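PDB 4O5P: DUF2235 domain-containing protein from Pseudomonas aeruginosa, which acts as a phospholipase effector of the type VI secretion system, probably hydrolysing membrane phospholipids through an alpha/beta-hydrolase catalytic domain. Local coordinates for residues G138-G141 with G142-I146; L192-G195 with E196-R199; E204-L207 with K208-E211; A247-L250 with Q251-T254; T305-L308 with P309-A312. All coordinates share one frame; numbering follows the deposited sequence.

Contact 1: residues G138-G141 with G142-I146; sequences GAEG and GENRI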
loop_
_atom_site.group_PDB
_atom_site.type_symbol
_atom_site.label_atom_id
_atom_site.label_comp_id
_atom_site.label_asym_id
_atom_site.label_seq_id
_atom_site.Cartn_x
_atom_site.Cartn_y
_atom_site.Cartn_z
ATOM N N GLY A 138 12.082 1.312 -1.416
ATOM C CA GLY A 138 12.362 1.056 -2.816
ATOM C C GLY A 138 11.374 0.067 -3.407
ATOM O O GLY A 138 10.672 -0.633 -2.676
ATOM N N ALA A 139 11.327 0.004 -4.732
ATOM C CA ALA A 139 10.342 -0.806 -5.442
ATOM C C ALA A 139 10.606 -2.310 -5.308
ATOM O O ALA A 139 9.678 -3.148 -5.361
ATOM C CB ALA A 139 10.315 -0.400 -6.908
ATOM N N GLU A 140 11.881 -2.648 -5.143
ATOM C CA GLU A 140 12.290 -4.043 -5.187
ATOM C C GLU A 140 11.628 -4.867 -4.083
ATOM O O GLU A 140 11.318 -6.029 -4.289
ATOM C CB GLU A 140 13.831 -4.183 -5.172
ATOM C CG GLU A 140 14.502 -4.041 -3.813
ATOM C CD GLU A 140 14.751 -2.594 -3.397
ATOM O OE1 GLU A 140 14.463 -1.666 -4.191
ATOM O OE2 GLU A 140 15.245 -2.386 -2.268
ATOM N N GLY A 141 11.379 -4.259 -2.926
ATOM C CA GLY A 141 10.724 -4.966 -1.835
ATOM C C GLY A 141 9.323 -5.421 -2.223
ATOM O O GLY A 141 8.898 -6.566 -1.920
ATOM N N GLY A 142 8.612 -4.529 -2.919
ATOM C CA GLY A 142 7.296 -4.841 -3.443
ATOM C C GLY A 142 7.388 -6.000 -4.424
ATOM O O GLY A 142 6.665 -7.003 -4.291
ATOM N N GLU A 143 8.276 -5.867 -5.409
ATOM C CA GLU A 143 8.418 -6.928 -6.419
ATOM C C GLU A 143 8.736 -8.295 -5.814
ATOM O O GLU A 143 8.171 -9.318 -6.219
ATOM C CB GLU A 143 9.475 -6.548 -7.465
ATOM C CG GLU A 143 9.861 -7.693 -8.396
ATOM C CD GLU A 143 10.928 -7.308 -9.407
ATOM O OE1 GLU A 143 12.015 -6.845 -8.997
ATOM O OE2 GLU A 143 10.685 -7.469 -10.621
ATOM N N ASN A 144 9.656 -8.315 -4.853
ATOM C CA ASN A 144 10.030 -9.561 -4.185
ATOM C C ASN A 144 8.872 -10.165 -3.403
ATOM O O ASN A 144 8.759 -11.394 -3.301
ATOM C CB ASN A 144 11.206 -9.333 -3.233
ATOM C CG ASN A 144 12.487 -8.980 -3.955
ATOM O OD1 ASN A 144 12.652 -9.259 -5.150
ATOM N ND2 ASN A 144 13.411 -8.361 -3.228
ATOM N N ARG A 145 8.029 -9.308 -2.829
ATOM C CA ARG A 145 6.829 -9.795 -2.133
ATOM C C ARG A 145 5.787 -10.419 -3.082
ATOM O O ARG A 145 5.199 -11.471 -2.785
ATOM C CB ARG A 145 6.219 -8.661 -1.291
ATOM C CG ARG A 145 7.080 -8.339 -0.068
ATOM C CD ARG A 145 6.614 -7.071 0.666
ATOM N NE ARG A 145 7.335 -6.895 1.921
ATOM C CZ ARG A 145 8.628 -6.598 2.005
ATOM N NH1 ARG A 145 9.363 -6.447 0.902
ATOM N NH2 ARG A 145 9.192 -6.444 3.193
ATOM N N ILE A 146 5.562 -9.767 -4.218
ATOM C CA ILE A 146 4.702 -10.335 -5.263
ATOM C C ILE A 146 5.235 -11.704 -5.716
ATOM O O ILE A 146 4.493 -12.686 -5.789
ATOM C CB ILE A 146 4.605 -9.377 -6.478
ATOM C CG1 ILE A 146 3.965 -8.053 -6.048
ATOM C CG2 ILE A 146 3.751 -9.979 -7.578
ATOM C CD1 ILE A 146 4.318 -6.903 -6.955
#

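Contact 2: residues L192-G195 with E196-R199; sequences LENG and EKKR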
loop_
_atom_site.group_PDB
_atom_site.type_symbol
_atom_site.label_atom_id
_atom_site.label_comp_id
_atom_site.label_asym_id
_atom_site.label_seq_id
_atom_site.Cartn_x
_atom_site.Cartn_y
_atom_site.Cartn_z
ATOM N N LEU A 192 18.100 -2.960 -17.245
ATOM C CA LEU A 192 16.699 -3.339 -17.420
ATOM C C LEU A 192 16.533 -4.818 -17.769
ATOM O O LEU A 192 17.137 -5.323 -18.725
ATOM C CB LEU A 192 16.031 -2.459 -18.481
ATOM C CG LEU A 192 14.500 -2.506 -18.499
ATOM C CD1 LEU A 192 13.947 -2.091 -17.135
ATOM C CD2 LEU A 192 13.941 -1.620 -19.612
ATOM N N GLU A 193 15.715 -5.511 -16.984
ATOM C CA GLU A 193 15.397 -6.903 -17.271
ATOM C C GLU A 193 13.880 -7.072 -17.449
ATOM O O GLU A 193 13.084 -6.319 -16.891
ATOM C CB GLU A 193 15.942 -7.832 -16.177
ATOM C CG GLU A 193 17.475 -7.859 -16.052
ATOM C CD GLU A 193 17.965 -8.767 -14.922
ATOM O OE1 GLU A 193 17.121 -9.366 -14.225
ATOM O OE2 GLU A 193 19.195 -8.880 -14.720
ATOM N N ASN A 194 13.497 -8.056 -18.250
ATOM C CA ASN A 194 12.097 -8.318 -18.551
ATOM C C ASN A 194 11.481 -9.227 -17.485
ATOM O O ASN A 194 11.722 -10.442 -17.479
ATOM C CB ASN A 194 11.988 -8.958 -19.942
ATOM C CG ASN A 194 10.553 -9.188 -20.379
ATOM O OD1 ASN A 194 9.718 -9.642 -19.607
ATOM N ND2 ASN A 194 10.262 -8.866 -21.630
ATOM N N GLY A 195 10.683 -8.632 -16.596
ATOM C CA GLY A 195 10.058 -9.355 -15.500
ATOM C C GLY A 195 9.235 -10.569 -15.901
ATOM O O GLY A 195 9.344 -11.628 -15.279
ATOM N N GLU A 196 8.421 -10.420 -16.942
ATOM C CA GLU A 196 7.578 -11.518 -17.405
ATOM C C GLU A 196 8.438 -12.738 -17.748
ATOM O O GLU A 196 8.215 -13.855 -17.240
ATOM C CB GLU A 196 6.751 -11.066 -18.612
ATOM C CG GLU A 196 5.581 -11.987 -18.941
ATOM C CD GLU A 196 4.723 -11.483 -20.102
ATOM O OE1 GLU A 196 4.998 -10.379 -20.627
ATOM O OE2 GLU A 196 3.773 -12.203 -20.489
ATOM N N LYS A 197 9.449 -12.512 -18.579
ATOM C CA LYS A 197 10.335 -13.593 -19.001
ATOM C C LYS A 197 11.006 -14.267 -17.820
ATOM O O LYS A 197 11.055 -15.503 -17.747
ATOM C CB LYS A 197 11.398 -13.078 -19.971
ATOM C CG LYS A 197 10.867 -12.726 -21.344
ATOM C CD LYS A 197 12.002 -12.266 -22.262
ATOM C CE LYS A 197 11.488 -11.943 -23.674
ATOM N NZ LYS A 197 10.948 -13.144 -24.381
ATOM N N LYS A 198 11.526 -13.459 -16.897
ATOM C CA LYS A 198 12.257 -13.991 -15.750
ATOM C C LYS A 198 11.368 -14.811 -14.813
ATOM O O LYS A 198 11.781 -15.865 -14.328
ATOM C CB LYS A 198 12.966 -12.869 -14.988
ATOM C CG LYS A 198 14.032 -12.179 -15.826
ATOM C CD LYS A 198 15.033 -11.453 -14.956
ATOM C CE LYS A 198 15.889 -12.412 -14.161
ATOM N NZ LYS A 198 16.829 -11.667 -13.283
ATOM N N ARG A 199 10.152 -14.325 -14.567
ATOM C CA ARG A 199 9.195 -15.026 -13.714
ATOM C C ARG A 199 8.777 -16.367 -14.336
ATOM O O ARG A 199 8.755 -17.419 -13.656
ATOM C CB ARG A 199 7.952 -14.153 -13.480
ATOM C CG ARG A 199 8.229 -12.879 -12.700
ATOM C CD ARG A 199 6.946 -12.175 -12.297
ATOM N NE ARG A 199 6.233 -11.552 -13.415
ATOM C CZ ARG A 199 6.485 -10.329 -13.896
ATOM N NH1 ARG A 199 7.458 -9.585 -13.385
ATOM N NH2 ARG A 199 5.768 -9.853 -14.907
#

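Contact 3: residues E204-L207 with K208-E211; sequences EPKL and KELE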
loop_
_atom_site.group_PDB
_atom_site.type_symbol
_atom_site.label_atom_id
_atom_site.label_comp_id
_atom_site.label_asym_id
_atom_site.label_seq_id
_atom_site.Cartn_x
_atom_site.Cartn_y
_atom_site.Cartn_z
ATOM N N GLU A 204 9.050 -22.272 -14.430
ATOM C CA GLU A 204 8.808 -23.395 -15.338
ATOM C C GLU A 204 9.226 -24.800 -14.879
ATOM O O GLU A 204 8.451 -25.743 -15.053
ATOM C CB GLU A 204 9.345 -23.094 -16.740
ATOM C CG GLU A 204 8.287 -22.526 -17.679
ATOM C CD GLU A 204 8.093 -23.397 -18.903
ATOM O OE1 GLU A 204 9.091 -23.662 -19.615
ATOM O OE2 GLU A 204 6.942 -23.827 -19.143
ATOM N N PRO A 205 10.439 -24.956 -14.314
ATOM C CA PRO A 205 10.831 -26.309 -13.902
ATOM C C PRO A 205 9.858 -26.919 -12.899
ATOM O O PRO A 205 9.480 -28.089 -13.044
ATOM C CB PRO A 205 12.187 -26.086 -13.224
ATOM C CG PRO A 205 12.751 -24.915 -13.917
ATOM C CD PRO A 205 11.562 -24.006 -14.166
ATOM N N LYS A 206 9.465 -26.141 -11.899
ATOM C CA LYS A 206 8.520 -26.622 -10.904
ATOM C C LYS A 206 7.125 -26.869 -11.500
ATOM O O LYS A 206 6.515 -27.906 -11.234
ATOM C CB LYS A 206 8.463 -25.657 -9.718
ATOM C CG LYS A 206 8.372 -26.344 -8.366
ATOM C CD LYS A 206 9.475 -27.349 -8.152
ATOM C CE LYS A 206 10.769 -26.703 -7.703
ATOM N NZ LYS A 206 11.896 -27.661 -7.904
ATOM N N LEU A 207 6.628 -25.941 -12.318
ATOM C CA LEU A 207 5.312 -26.111 -12.947
ATOM C C LEU A 207 5.266 -27.363 -13.823
ATOM O O LEU A 207 4.233 -28.013 -13.931
ATOM C CB LEU A 207 4.924 -24.895 -13.792
ATOM C CG LEU A 207 4.728 -23.590 -13.030
ATOM C CD1 LEU A 207 4.443 -22.455 -13.989
ATOM C CD2 LEU A 207 3.610 -23.735 -12.012
ATOM N N LYS A 208 6.380 -27.696 -14.453
ATOM C CA LYS A 208 6.416 -28.887 -15.289
ATOM C C LYS A 208 6.447 -30.141 -14.436
ATOM O O LYS A 208 5.727 -31.095 -14.733
ATOM C CB LYS A 208 7.592 -28.840 -16.263
ATOM C CG LYS A 208 7.356 -27.861 -17.414
ATOM C CD LYS A 208 8.549 -27.761 -18.342
ATOM C CE LYS A 208 8.282 -26.754 -19.457
ATOM N NZ LYS A 208 9.554 -26.193 -20.000
ATOM N N GLU A 209 7.258 -30.131 -13.373
ATOM C CA GLU A 209 7.303 -31.258 -12.436
ATOM C C GLU A 209 5.903 -31.531 -11.931
ATOM O O GLU A 209 5.454 -32.673 -11.881
ATOM C CB GLU A 209 8.152 -30.930 -11.214
ATOM C CG GLU A 209 9.653 -31.069 -11.355
ATOM C CD GLU A 209 10.363 -30.636 -10.084
ATOM O OE1 GLU A 209 9.844 -30.916 -8.977
ATOM O OE2 GLU A 209 11.431 -29.999 -10.186
ATOM N N LEU A 210 5.221 -30.467 -11.536
ATOM C CA LEU A 210 3.914 -30.591 -10.902
ATOM C C LEU A 210 2.876 -31.084 -11.887
ATOM O O LEU A 210 2.002 -31.892 -11.538
ATOM C CB LEU A 210 3.481 -29.244 -10.301
ATOM C CG LEU A 210 4.418 -28.756 -9.194
ATOM C CD1 LEU A 210 3.872 -27.529 -8.466
ATOM C CD2 LEU A 210 4.724 -29.858 -8.222
ATOM N N GLU A 211 2.980 -30.607 -13.123
ATOM C CA GLU A 211 2.064 -31.033 -14.165
ATOM C C GLU A 211 2.268 -32.503 -14.482
ATOM O O GLU A 211 1.299 -33.224 -14.719
ATOM C CB GLU A 211 2.250 -30.206 -15.427
ATOM C CG GLU A 211 1.133 -30.446 -16.425
ATOM C CD GLU A 211 1.144 -29.470 -17.589
ATOM O OE1 GLU A 211 2.207 -28.875 -17.859
ATOM O OE2 GLU A 211 0.085 -29.307 -18.237
#

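Contact 4: residues A247-L250 with Q251-T254; sequences ANWL and QELT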
loop_
_atom_site.group_PDB
_atom_site.type_symbol
_atom_site.label_atom_id
_atom_site.label_comp_id
_atom_site.label_asym_id
_atom_site.label_seq_id
_atom_site.Cartn_x
_atom_site.Cartn_y
_atom_site.Cartn_z
ATOM N N ALA A 247 -2.122 -10.324 -9.229
ATOM C CA ALA A 247 -3.232 -10.780 -10.063
ATOM C C ALA A 247 -2.885 -10.694 -11.549
ATOM O O ALA A 247 -3.112 -11.662 -12.298
ATOM C CB ALA A 247 -4.500 -9.989 -9.755
ATOM N N ASN A 248 -2.333 -9.556 -11.980
ATOM C CA ASN A 248 -1.893 -9.438 -13.380
ATOM C C ASN A 248 -0.758 -10.380 -13.820
ATOM O O ASN A 248 -0.836 -11.007 -14.887
ATOM C CB ASN A 248 -1.541 -7.985 -13.730
ATOM C CG ASN A 248 -2.776 -7.143 -13.986
ATOM O OD1 ASN A 248 -3.655 -7.537 -14.757
ATOM N ND2 ASN A 248 -2.875 -6.004 -13.306
ATOM N N TRP A 249 0.306 -10.465 -13.030
ATOM C CA TRP A 249 1.399 -11.400 -13.331
ATOM C C TRP A 249 0.921 -12.865 -13.340
ATOM O O TRP A 249 1.416 -13.709 -14.104
ATOM C CB TRP A 249 2.561 -11.211 -12.341
ATOM C CG TRP A 249 3.194 -9.842 -12.418
ATOM C CD1 TRP A 249 2.823 -8.801 -13.240
ATOM C CD2 TRP A 249 4.307 -9.360 -11.645
ATOM N NE1 TRP A 249 3.640 -7.715 -13.020
ATOM C CE2 TRP A 249 4.553 -8.026 -12.045
ATOM C CE3 TRP A 249 5.122 -9.926 -10.658
ATOM C CZ2 TRP A 249 5.582 -7.254 -11.495
ATOM C CZ3 TRP A 249 6.148 -9.155 -10.109
ATOM C CH2 TRP A 249 6.359 -7.830 -10.524
ATOM N N LEU A 250 -0.064 -13.167 -12.507
ATOM C CA LEU A 250 -0.585 -14.517 -12.448
ATOM C C LEU A 250 -1.391 -14.785 -13.714
ATOM O O LEU A 250 -1.278 -15.860 -14.328
ATOM C CB LEU A 250 -1.422 -14.714 -11.194
ATOM C CG LEU A 250 -2.082 -16.084 -11.031
ATOM C CD1 LEU A 250 -1.027 -17.199 -11.028
ATOM C CD2 LEU A 250 -2.894 -16.107 -9.751
ATOM N N GLN A 251 -2.185 -13.797 -14.115
ATOM C CA GLN A 251 -2.985 -13.944 -15.323
ATOM C C GLN A 251 -2.093 -14.152 -16.534
ATOM O O GLN A 251 -2.357 -15.036 -17.359
ATOM C CB GLN A 251 -3.877 -12.730 -15.552
ATOM C CG GLN A 251 -4.832 -12.924 -16.702
ATOM C CD GLN A 251 -5.596 -11.666 -17.050
ATOM O OE1 GLN A 251 -5.114 -10.544 -16.836
ATOM N NE2 GLN A 251 -6.796 -11.842 -17.599
ATOM N N GLU A 252 -1.045 -13.336 -16.625
ATOM C CA GLU A 252 -0.038 -13.456 -17.669
ATOM C C GLU A 252 0.589 -14.861 -17.679
ATOM O O GLU A 252 0.783 -15.456 -18.744
ATOM C CB GLU A 252 1.037 -12.363 -17.480
ATOM C CG GLU A 252 2.458 -12.901 -17.293
ATOM C CD GLU A 252 3.342 -12.037 -16.379
ATOM O OE1 GLU A 252 3.398 -10.787 -16.588
ATOM O OE2 GLU A 252 3.993 -12.625 -15.465
ATOM N N LEU A 253 0.894 -15.390 -16.492
ATOM C CA LEU A 253 1.538 -16.703 -16.385
ATOM C C LEU A 253 0.642 -17.892 -16.744
ATOM O O LEU A 253 1.130 -18.945 -17.181
ATOM C CB LEU A 253 2.046 -16.911 -14.966
ATOM C CG LEU A 253 3.457 -16.415 -14.689
ATOM C CD1 LEU A 253 3.663 -16.231 -13.195
ATOM C CD2 LEU A 253 4.456 -17.413 -15.247
ATOM N N THR A 254 -0.659 -17.738 -16.533
ATOM C CA THR A 254 -1.558 -18.884 -16.600
ATOM C C THR A 254 -2.522 -18.849 -17.783
ATOM O O THR A 254 -3.192 -19.848 -18.081
ATOM C CB THR A 254 -2.360 -18.996 -15.297
ATOM O OG1 THR A 254 -3.098 -17.789 -15.095
ATOM C CG2 THR A 254 -1.419 -19.232 -14.110
HETATM O O HOH W 1 -2.392 -9.094 -16.993
#

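Contact 5: residues T305-L308 with P309-A312; sequences TMRL and PDEA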
loop_
_atom_site.group_PDB
_atom_site.type_symbol
_atom_site.label_atom_id
_atom_site.label_comp_id
_atom_site.label_asym_id
_atom_site.label_seq_id
_atom_site.Cartn_x
_atom_site.Cartn_y
_atom_site.Cartn_z
ATOM N N THR A 305 0.157 -2.057 -14.076
ATOM C CA THR A 305 -0.248 -3.284 -13.388
ATOM C C THR A 305 -1.272 -3.043 -12.262
ATOM O O THR A 305 -1.669 -3.965 -11.555
ATOM C CB THR A 305 0.973 -4.084 -12.881
ATOM O OG1 THR A 305 1.771 -3.261 -12.026
ATOM C CG2 THR A 305 1.833 -4.546 -14.066
HETATM N N MSE A 306 -1.715 -1.806 -12.098
HETATM C CA MSE A 306 -2.743 -1.538 -11.104
HETATM C C MSE A 306 -4.122 -1.824 -11.674
HETATM O O MSE A 306 -5.067 -2.137 -10.941
HETATM C CB MSE A 306 -2.661 -0.086 -10.629
HETATM C CG MSE A 306 -1.374 0.222 -9.847
HETATM SE SE MSE A 306 -1.264 -0.931 -8.275
HETATM C CE MSE A 306 -0.038 -2.255 -8.998
ATOM N N ARG A 307 -4.236 -1.665 -12.986
ATOM C CA ARG A 307 -5.472 -1.937 -13.705
ATOM C C ARG A 307 -5.902 -3.374 -13.424
ATOM O O ARG A 307 -5.111 -4.302 -13.624
ATOM C CB ARG A 307 -5.198 -1.770 -15.195
ATOM C CG ARG A 307 -6.415 -1.765 -16.059
ATOM C CD ARG A 307 -6.027 -1.993 -17.528
ATOM N NE ARG A 307 -7.227 -2.332 -18.273
ATOM C CZ ARG A 307 -8.066 -1.428 -18.767
ATOM N NH1 ARG A 307 -7.801 -0.126 -18.624
ATOM N NH2 ARG A 307 -9.156 -1.824 -19.412
ATOM N N LEU A 308 -7.129 -3.573 -12.946
ATOM C CA LEU A 308 -7.552 -4.930 -12.596
ATOM C C LEU A 308 -7.553 -5.806 -13.863
ATOM O O LEU A 308 -7.666 -5.280 -14.975
ATOM C CB LEU A 308 -8.926 -4.925 -11.927
ATOM C CG LEU A 308 -9.163 -4.300 -10.545
ATOM C CD1 LEU A 308 -10.613 -4.501 -10.170
ATOM C CD2 LEU A 308 -8.296 -4.889 -9.451
ATOM N N PRO A 309 -7.370 -7.132 -13.705
ATOM C CA PRO A 309 -7.344 -8.008 -14.891
ATOM C C PRO A 309 -8.614 -7.900 -15.731
ATOM O O PRO A 309 -9.724 -7.888 -15.178
ATOM C CB PRO A 309 -7.248 -9.418 -14.285
ATOM C CG PRO A 309 -6.486 -9.226 -13.024
ATOM C CD PRO A 309 -6.964 -7.856 -12.485
ATOM N N ASP A 310 -8.442 -7.801 -17.046
ATOM C CA ASP A 310 -9.573 -7.785 -17.960
ATOM C C ASP A 310 -9.840 -9.190 -18.478
ATOM O O ASP A 310 -8.917 -9.916 -18.856
ATOM C CB ASP A 310 -9.330 -6.829 -19.129
ATOM C CG ASP A 310 -9.923 -5.456 -18.887
ATOM O OD1 ASP A 310 -11.001 -5.372 -18.249
ATOM O OD2 ASP A 310 -9.328 -4.465 -19.344
ATOM N N GLU A 311 -11.109 -9.568 -18.471
ATOM C CA GLU A 311 -11.519 -10.867 -18.961
ATOM C C GLU A 311 -11.563 -10.837 -20.484
ATOM O O GLU A 311 -11.789 -9.779 -21.087
ATOM C CB GLU A 311 -12.887 -11.238 -18.388
ATOM C CG GLU A 311 -12.955 -11.235 -16.855
ATOM C CD GLU A 311 -11.937 -12.166 -16.197
ATOM O OE1 GLU A 311 -11.478 -13.139 -16.844
ATOM O OE2 GLU A 311 -11.587 -11.923 -15.020
ATOM N N ALA A 312 -11.329 -11.991 -21.104
ATOM C CA ALA A 312 -11.290 -12.097 -22.565
ATOM C C ALA A 312 -12.679 -12.235 -23.209
ATOM O O ALA A 312 -13.705 -11.933 -22.592
ATOM C CB ALA A 312 -10.389 -13.255 -22.989
HETATM O O HOH W 2 -6.958 -5.170 -18.144
HETATM O O HOH W 3 -10.225 -4.056 -15.571
#

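Contact 1: residues G138-G141 with G142-I146
The first turn of helix 139-162 is closed here by backbone bonds and by an arginine whose guanidinium edge reaches back to the turn before, Arg145 meeting Gly141. The carbonyl oxygen of Gly141 is gripped twice by that one residue. Arg145 N gives the usual i to i+4 bond at 3.0 Å, while Arg145 NH1 reaches the same Gly141 O at 2.9 Å. The two donors come from opposite faces of the carbonyl plane, and NH1 stands well above it, with a C=O...N angle of 98°, although the oxygen itself lies in the plane of the guanidinium, at its edge. The side chain gets there because CG sits beside the backbone N, anti to the carbonyl carbon (chi1 -72°), and the chain then runs extended to NE. Glycine suits position 141, since the absence of a side chain lets NH1 approach.

The preceding carbonyls make ordinary helical bonds: Glu143 N to Ala139 O at 3.1 Å and Asn144 N to Glu140 O at 2.9 Å. Asn144 CG lies 3.2 Å from Glu140 O, a packing contact; the angle at ND2 is too poor for a hydrogen bond. Glu143 extends from the helix, its carboxylate bonded to Thr180. The i to i+4 bonding is that of any first alpha-helical turn; the second grip on Gly141 O is a feature of this helix, where the buried Arg145 also holds the loop, by a salt bridge to Glu128 and a bond from NE to the carbonyl of Pro117.

Contact 2: residues L192-G195 with E196-R199
Asn194 caps the helix that begins at Gly195, its side-chain oxygen accepting from the backbone of Lys197. Lys197 N meets Asn194 OD1 at 3.1 Å in a nearly straight bond (174° at the hydrogen), although the donor stands above the amide plane. Asparagine suits an N-cap because its short side chain can turn back to a first-turn N-H that has no earlier carbonyl to bind; CG anti to the backbone N (chi1 -176°) carries OD1 there.

The tight part lies at Gly195. With no side chain there, the guanidinium of Arg199 can lie on the peptide with one face, NH1 standing 3.2 Å from Gly195 C. In the same turn Arg199 N bonds Gly195 O at 2.9 Å.

The looser, exposed side is that of Asn194 and Lys197, where the lysine methylenes run across the amide, CG to CG 3.7 Å; Glu196 is exposed too. Apart from these, Lys198, bent at chi3, swings its amine to Glu193. Lys198 NZ and Glu193 OE1 form an unusually short salt bridge, 2.5 Å, on the syn side but 28° out of the carboxylate plane, and the same amine also donates to the carbonyl of Ser179.

The cap thus joins the loop after strand 189-190 to helix 195-219, whose Arg199 reaches helix 238-254 at Glu252 and Trp249.

Contact 3: residues E204-L207 with K208-E211
Two salt bridges within one alpha-helix, Glu204 with Lys208 and Lys206 with Glu209, mark this surface stretch of helix 195-219. They follow the familiar i to i+4 and i to i+3 spacings, which bring opposite charges onto the same side of a helix.

Backbone bonds hold the turn beneath them. Lys208 N donates to Glu204 O at 2.9 Å, and Glu209 N to Pro205 O at 3.0 Å. Pro205 has no N-H, Lys206 N also lacks a bond to the turn before, and the helix is kinked there, yet the Pro205 carbonyl still serves the next turn.

Leu210 marks the inner side. Its CG rests 3.0 Å from Lys206 O, and its side chain packs on Leu157 and Phe158 of helix 139-162, a place where a leucine suits the buried seam between helices. The Lys206 side chain also touches Val154, while its chain bends at chi2 and chi3 to lie alongside Glu209, both pointing the same way. Their bond is weak, with Lys206 NZ 3.3 Å from Glu209 OE2.

The other pair is closer: extended Lys208 crosses the bent Glu204 side chain and sets Lys208 NZ 2.6 Å from Glu204 OE1, approaching from above the carboxylate plane.

Contact 4: residues A247-L250 with Q251-T254
Trp249 and Glu252 lie side by side and point the same way, the indole ring and the carboxylate only 15° apart in plane. With chi1 unusually far from any staggered position and a bend at chi2, Glu252 OE2 comes to 3.7 Å from Trp249 CB. Its strongest partner lies elsewhere: Arg199, which salt-bridges OE1 and makes a cation-pi contact with the indole. That cation may help to balance the closeness of Glu252 OE2 to the carbonyl oxygen of Trp249.

On the neighbouring flank of the helix, Asn248 and Gln251 also run alongside each other, their amide planes 29° apart. Water 1 sits between the two oxygens, 3.0 Å from Asn248 OD1 and 3.1 Å from Gln251 OE1. The amide nitrogens turn to the loop 305-310 instead, Asn248 ND2 to the carbonyls of Thr305 and Arg307, and Gln251 NE2 to that of Asp310; amides suit this place because they can donate and accept at once.

All of this belongs to the last turns of helix 238-254, which probably starts at a nucleophile elbow, as in alpha/beta-hydrolases.

Leu250 and Thr254 meet at an angle, Leu250 CD1 3.7 Å from Thr254 CG2, over Ile272 of strand 270-280. Threonine suits the helix end because its hydroxyl turns back: with OG1 between the backbone N and the carbonyl carbon (chi1 59°), Thr254 OG1 donates to Leu250 O at 2.8 Å, adding to a weak bond from Thr254 N.

Contact 5: residues T305-L308 with P309-A312
Leu308, Pro309 and Asp310 bury the most surface here, in a loop without regular structure, and Arg307 grips the last of them. Leu308 and Pro309 are neighbours whose apolar parts meet, Leu308 CB lying 3.6 Å from Pro309 CD. The proline ring stiffens the extended chain, and its N, having no hydrogen, leaves no donor to satisfy in this buried place.

Asp310 turns its carboxylate back to Arg307. The pair form a salt bridge in which Arg307 NH2 donates to the syn lone pair of Asp310 OD2 at 2.6 Å, nearly straight at 163°, and Arg307 NE adds a weak bond to the same oxygen. That oxygen lies in the guanidinium plane, at its edge, while the two flat groups are turned 62° apart. Water 2 accepts from Arg307 NE at 2.9 Å and donates to Leu308 O and, weakly, to Asp310 OD2; water 3 donates to Leu308 O and, weakly, to Asp310 OD1. A charged pair suits this partly exposed spot, each having a further partner: Asp690 for the arginine, Arg351 for the aspartate.

The loop runs between strands 294-299 and 331-336, with Pro309 against helix 238-254 and Leu308 on Ile349 of strand 346-353.

From the N terminus, contact 1 opens helix 139-162, contact 2 caps the start of helix 195-219, contact 3 lies further along that helix, contact 4 ends helix 238-254 and contact 5 shapes a later loop. Each joins adjoining segments, so none closes a long loop; they follow in series, neither nesting nor crossing. In space contact 4 is the hub. Its Trp249 packs on Ile146 and Glu143 of contact 1, its Glu252 bridges Arg199 of contact 2, and its Asn248 bonds the backbone of contact 5. Contact 3 touches none of the others. Together, the first four tie three helices beside the hydrolase sheet.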